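Side-chain contacts in uncharacterized protein (Bacteroides thetaiotaomicron VPI-5482, PDB 2RLD), which is of unknown function but binds calcium and belongs to the 23S rRNA-intervening sequence (S23) family of four-helix bundle proteins: residues I92-E95 with Q96-I100; L16-A19 with V20-N24. All blocks are in the same frame, centred on the assembly; numbering follows the deposited sequence.

How the contacts relate
Both contacts are local: contact 1 spans the N-cap and first turns of helix 94-116, and contact 2 lies within helix 7-32. Contact 1 is at the surface and largely polar, a capping box beside exposed charged side chains, with Ile92 buried beneath. Contact 2 is buried and largely apolar; its main side-chain meeting is Ile22 CG1 over a face of Phe18. Their centres are about 14 Å apart, and the two helices touch: Arg21 NH2 probably donates a hydrogen bond to Ser99 OG over 3.0 Å, and Ile100 packs on Phe18. Contact 2 also faces a second subunit, whereas no other chain of the assembly touches contact 1.

Contact 1 of 2, residues I92-E95 with Q96-I100. With EDO (1,2-ethanediol), chain T.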
loop_
_atom_site.group_PDB
_atom_site.type_symbol
_atom_site.label_atom_id
_atom_site.label_comp_id
_atom_site.label_asym_id
_atom_site.label_seq_id
_atom_site.Cartn_x
_atom_site.Cartn_y
_atom_site.Cartn_z
ATOM N N ILE C 92 12.765 19.725 -7.330
ATOM C CA ILE C 92 12.069 21.010 -7.425
ATOM C C ILE C 92 13.069 22.135 -7.169
ATOM O O ILE C 92 14.118 21.931 -6.506
ATOM C CB ILE C 92 10.901 21.127 -6.423
ATOM C CG1 ILE C 92 11.390 20.947 -4.970
ATOM C CG2 ILE C 92 9.742 20.150 -6.814
ATOM C CD1 ILE C 92 10.298 21.197 -3.952
ATOM N N THR C 93 12.770 23.322 -7.721
ATOM C CA THR C 93 13.622 24.491 -7.549
ATOM C C THR C 93 13.414 25.087 -6.168
ATOM O O THR C 93 12.433 24.774 -5.500
ATOM C CB THR C 93 13.282 25.589 -8.604
ATOM O OG1 THR C 93 11.943 26.062 -8.390
ATOM C CG2 THR C 93 13.379 25.036 -10.019
ATOM N N ARG C 94 14.307 25.982 -5.752
ATOM C CA ARG C 94 14.145 26.652 -4.462
ATOM C C ARG C 94 12.863 27.477 -4.461
ATOM O O ARG C 94 12.170 27.553 -3.453
ATOM C CB ARG C 94 15.371 27.527 -4.148
ATOM C CG ARG C 94 15.226 28.450 -2.931
ATOM C CD ARG C 94 14.998 27.725 -1.615
ATOM N NE ARG C 94 16.128 26.900 -1.190
ATOM C CZ ARG C 94 16.257 26.361 0.025
ATOM N NH1 ARG C 94 15.335 26.559 0.962
ATOM N NH2 ARG C 94 17.322 25.626 0.312
ATOM N N GLU C 95 12.530 28.061 -5.612
ATOM C CA GLU C 95 11.289 28.842 -5.772
ATOM C C GLU C 95 10.060 27.992 -5.569
ATOM O O GLU C 95 9.104 28.398 -4.881
ATOM C CB GLU C 95 11.227 29.470 -7.169
ATOM C CG GLU C 95 10.035 30.371 -7.396
ATOM C CD GLU C 95 9.937 30.908 -8.834
ATOM O OE1 GLU C 95 10.807 30.591 -9.684
ATOM O OE2 GLU C 95 8.960 31.649 -9.111
ATOM N N GLN C 96 10.062 26.801 -6.161
ATOM C CA GLN C 96 8.940 25.887 -5.991
ATOM C C GLN C 96 8.830 25.459 -4.526
ATOM O O GLN C 96 7.742 25.475 -3.940
ATOM C CB GLN C 96 9.069 24.660 -6.904
ATOM C CG GLN C 96 8.816 24.920 -8.383
ATOM C CD GLN C 96 9.181 23.716 -9.260
ATOM O OE1 GLN C 96 10.323 23.247 -9.239
ATOM N NE2 GLN C 96 8.206 23.214 -10.032
ATOM N N TYR C 97 9.971 25.089 -3.961
ATOM C CA TYR C 97 10.036 24.650 -2.567
ATOM C C TYR C 97 9.447 25.706 -1.635
ATOM O O TYR C 97 8.522 25.421 -0.851
ATOM C CB TYR C 97 11.485 24.348 -2.164
ATOM C CG TYR C 97 11.597 24.046 -0.685
ATOM C CD1 TYR C 97 11.120 22.847 -0.168
ATOM C CD2 TYR C 97 12.163 24.957 0.193
ATOM C CE1 TYR C 97 11.191 22.566 1.188
ATOM C CE2 TYR C 97 12.250 24.679 1.570
ATOM C CZ TYR C 97 11.750 23.480 2.054
ATOM O OH TYR C 97 11.821 23.172 3.406
ATOM N N GLU C 98 9.973 26.927 -1.726
ATOM C CA GLU C 98 9.570 27.984 -0.799
ATOM C C GLU C 98 8.090 28.286 -0.915
ATOM O O GLU C 98 7.419 28.436 0.089
ATOM C CB GLU C 98 10.406 29.246 -0.991
ATOM C CG GLU C 98 11.834 29.039 -0.515
ATOM C CD GLU C 98 12.612 30.323 -0.313
ATOM O OE1 GLU C 98 12.189 31.397 -0.812
ATOM O OE2 GLU C 98 13.669 30.242 0.354
ATOM N N SER C 99 7.593 28.364 -2.145
ATOM C CA SER C 99 6.197 28.677 -2.393
ATOM C C SER C 99 5.259 27.657 -1.755
ATOM O O SER C 99 4.325 28.029 -1.052
ATOM C CB SER C 99 5.955 28.754 -3.904
ATOM O OG SER C 99 4.645 29.202 -4.192
ATOM N N ILE C 100 5.526 26.376 -1.988
ATOM C CA ILE C 100 4.635 25.302 -1.559
ATOM C C ILE C 100 4.839 25.075 -0.067
ATOM O O ILE C 100 3.878 24.901 0.680
ATOM C CB ILE C 100 4.868 23.988 -2.361
ATOM C CG1 ILE C 100 4.625 24.227 -3.841
ATOM C CG2 ILE C 100 3.950 22.894 -1.873
ATOM C CD1 ILE C 100 5.099 23.095 -4.738
HETATM C C1 EDO T . 3.922 22.601 -10.313
HETATM O O1 EDO T . 2.887 23.460 -9.857
HETATM C C2 EDO T . 5.137 22.975 -9.504
HETATM O O2 EDO T . 5.449 24.336 -9.799
#
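Thr93 and Gln96 close a capping box at the start of helix 94-116. With chi1 at 64°, Thr93 OG1 sits between its own backbone N and carbonyl carbon, where it accepts from Gln96 N at 3.0 Å. The return bond is straighter: Thr93 N donates to Gln96 OE1 over 2.9 Å, with 170° at the hydrogen, in the carbonyl plane and on a lone pair. Gln96 reaches back because its CG stands beside its own backbone N and the chain beyond is extended (chi2 171°). A weak third bond joins Thr93 OG1 to the same OE1 at 3.4 Å. The other end of the amide, NE2, donates to O2 of a 1,2-ethanediol 3.0 Å away, probably from the crystallisation liquor, which with the cap bond would fix the amide's rotation in the crystal.

Ile92, just before the cap, places CD1 3.8 Å from Tyr97 CB and at the edge of the ring, near its plane. Arg94 bends at chi2 and chi3 and runs alongside Tyr97, pointing the same way; its NH1 lies 3.6 Å from Tyr97 CD2, the guanidinium nearly perpendicular to the ring. Its CD meets the carboxylate of Glu98, but NH1 and Glu98 OE2 stay 4.1 Å apart, too far for a salt bridge though perhaps mutually attractive.

Ile92 and Tyr97 face helix 62-88, packing on Leu86 and on Leu83 and Ile87 respectively. Toward helix 7-32, Ile92 meets Leu25 and Gln96 meets Phe28, seating the first turns of helix 94-116 against two helices of the bundle.

Contact 2 of 2, residues L16-A19 with V20-N24; sequences LEFA and VRIVN
Val20 N donates to Leu16 O at 3.2 Å, one of the regular i to i+4 bonds of helix 7-32. One methyl of Val20, CG2, on the side of its own backbone N, is 3.4 Å from that same Leu16 O. Arg21 N follows with a bond to Glu17 O, while the aliphatic start of the arginine rests on the preceding turn, CG 3.5 Å from Glu17 O. The guanidinium leaves the segment altogether: NH1 forms a salt bridge with Asp103, a residue of a second calcium site that holds no ion in this chain.

Ile22 makes the main side-chain contact. Its CG1, turned beside the backbone N (chi1 -71°), lies over one face of the Phe18 ring in a CH-pi contact, 3.9 Å from the centroid and 28° off the normal. The closest ring atom is Phe18 CE2, 3.5 Å from Ile22 CG1, and CD1 continues across toward CZ. Ile22 N also bonds to Phe18 O at 2.8 Å, the donor almost in line with the carbonyl, so backbone and side chain couple the same two residues. Val23 N then donates to Ala19 O over 2.9 Å, and Val23 CG2 lies against that oxygen.

Phe18 also packs on Ser104 and Ile107 of helix 94-116 and on Ile49 of helix 38-57, where Ile22 meets Thr47. Leu16, Ala19, Val20 and Val23 instead pack on a second subunit, and Glu17 forms a salt bridge with Arg88 of that subunit. This part of helix 7-32 therefore serves both the bundle interior and a subunit interface.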
loop_
_atom_site.group_PDB
_atom_site.type_symbol
_atom_site.label_atom_id
_atom_site.label_comp_id
_atom_site.label_asym_id
_atom_site.label_seq_id
_atom_site.Cartn_x
_atom_site.Cartn_y
_atom_site.Cartn_z
ATOM N N LEU C 16 -7.805 22.982 1.009
ATOM C CA LEU C 16 -8.328 22.630 -0.317
ATOM C C LEU C 16 -7.478 23.262 -1.421
ATOM O O LEU C 16 -7.104 22.606 -2.414
ATOM C CB LEU C 16 -9.788 23.037 -0.416
ATOM C CG LEU C 16 -10.771 22.152 0.337
ATOM C CD1 LEU C 16 -12.123 22.869 0.575
ATOM C CD2 LEU C 16 -10.996 20.845 -0.439
ATOM N N GLU C 17 -7.136 24.537 -1.243
ATOM C CA GLU C 17 -6.226 25.197 -2.164
ATOM C C GLU C 17 -4.892 24.451 -2.213
ATOM O O GLU C 17 -4.306 24.246 -3.282
ATOM C CB GLU C 17 -6.022 26.662 -1.780
ATOM C CG GLU C 17 -7.275 27.538 -1.957
ATOM C CD GLU C 17 -7.865 27.512 -3.363
ATOM O OE1 GLU C 17 -7.118 27.549 -4.368
ATOM O OE2 GLU C 17 -9.099 27.449 -3.460
ATOM N N PHE C 18 -4.426 24.008 -1.050
ATOM C CA PHE C 18 -3.142 23.303 -0.985
ATOM C C PHE C 18 -3.197 21.952 -1.701
ATOM O O PHE C 18 -2.263 21.592 -2.420
ATOM C CB PHE C 18 -2.712 23.092 0.463
ATOM C CG PHE C 18 -1.313 22.541 0.603
ATOM C CD1 PHE C 18 -0.214 23.338 0.325
ATOM C CD2 PHE C 18 -1.109 21.236 1.010
ATOM C CE1 PHE C 18 1.066 22.861 0.469
ATOM C CE2 PHE C 18 0.196 20.740 1.158
ATOM C CZ PHE C 18 1.274 21.553 0.897
ATOM N N ALA C 19 -4.283 21.201 -1.504
ATOM C CA ALA C 19 -4.492 19.933 -2.186
ATOM C C ALA C 19 -4.337 20.140 -3.700
ATOM O O ALA C 19 -3.699 19.341 -4.397
ATOM C CB ALA C 19 -5.903 19.353 -1.828
ATOM N N VAL C 20 -4.887 21.235 -4.212
ATOM C CA VAL C 20 -4.822 21.500 -5.646
ATOM C C VAL C 20 -3.335 21.751 -6.074
ATOM O O VAL C 20 -2.856 21.240 -7.098
ATOM C CB VAL C 20 -5.694 22.702 -6.027
ATOM C CG1 VAL C 20 -5.383 23.143 -7.469
ATOM C CG2 VAL C 20 -7.236 22.386 -5.835
ATOM N N ARG C 21 -2.615 22.514 -5.280
ATOM C CA ARG C 21 -1.208 22.743 -5.546
ATOM C C ARG C 21 -0.443 21.411 -5.512
ATOM O O ARG C 21 0.447 21.180 -6.338
ATOM C CB ARG C 21 -0.619 23.706 -4.527
ATOM C CG ARG C 21 -1.213 25.119 -4.605
ATOM C CD ARG C 21 -0.189 26.151 -4.102
ATOM N NE ARG C 21 0.935 26.324 -5.020
ATOM C CZ ARG C 21 2.053 26.985 -4.714
ATOM N NH1 ARG C 21 2.209 27.522 -3.506
ATOM N NH2 ARG C 21 3.031 27.080 -5.602
ATOM N N ILE C 22 -0.787 20.535 -4.565
ATOM C CA ILE C 22 -0.152 19.230 -4.476
ATOM C C ILE C 22 -0.447 18.373 -5.714
ATOM O O ILE C 22 0.443 17.666 -6.236
ATOM C CB ILE C 22 -0.521 18.539 -3.147
ATOM C CG1 ILE C 22 0.174 19.259 -1.987
ATOM C CG2 ILE C 22 -0.172 17.017 -3.209
ATOM C CD1 ILE C 22 1.725 19.090 -2.019
ATOM N N VAL C 23 -1.674 18.443 -6.209
ATOM C CA VAL C 23 -1.993 17.762 -7.470
ATOM C C VAL C 23 -1.122 18.280 -8.609
ATOM O O VAL C 23 -0.584 17.501 -9.417
ATOM C CB VAL C 23 -3.490 17.835 -7.814
ATOM C CG1 VAL C 23 -3.787 17.343 -9.214
ATOM C CG2 VAL C 23 -4.294 17.026 -6.847
ATOM N N ASN C 24 -0.989 19.593 -8.711
ATOM C CA ASN C 24 -0.114 20.161 -9.749
ATOM C C ASN C 24 1.349 19.747 -9.612
ATOM O O ASN C 24 2.033 19.465 -10.622
ATOM C CB ASN C 24 -0.262 21.685 -9.766
ATOM C CG ASN C 24 -1.588 22.140 -10.356
ATOM O OD1 ASN C 24 -2.232 21.417 -11.112
ATOM N ND2 ASN C 24 -1.988 23.367 -10.022
#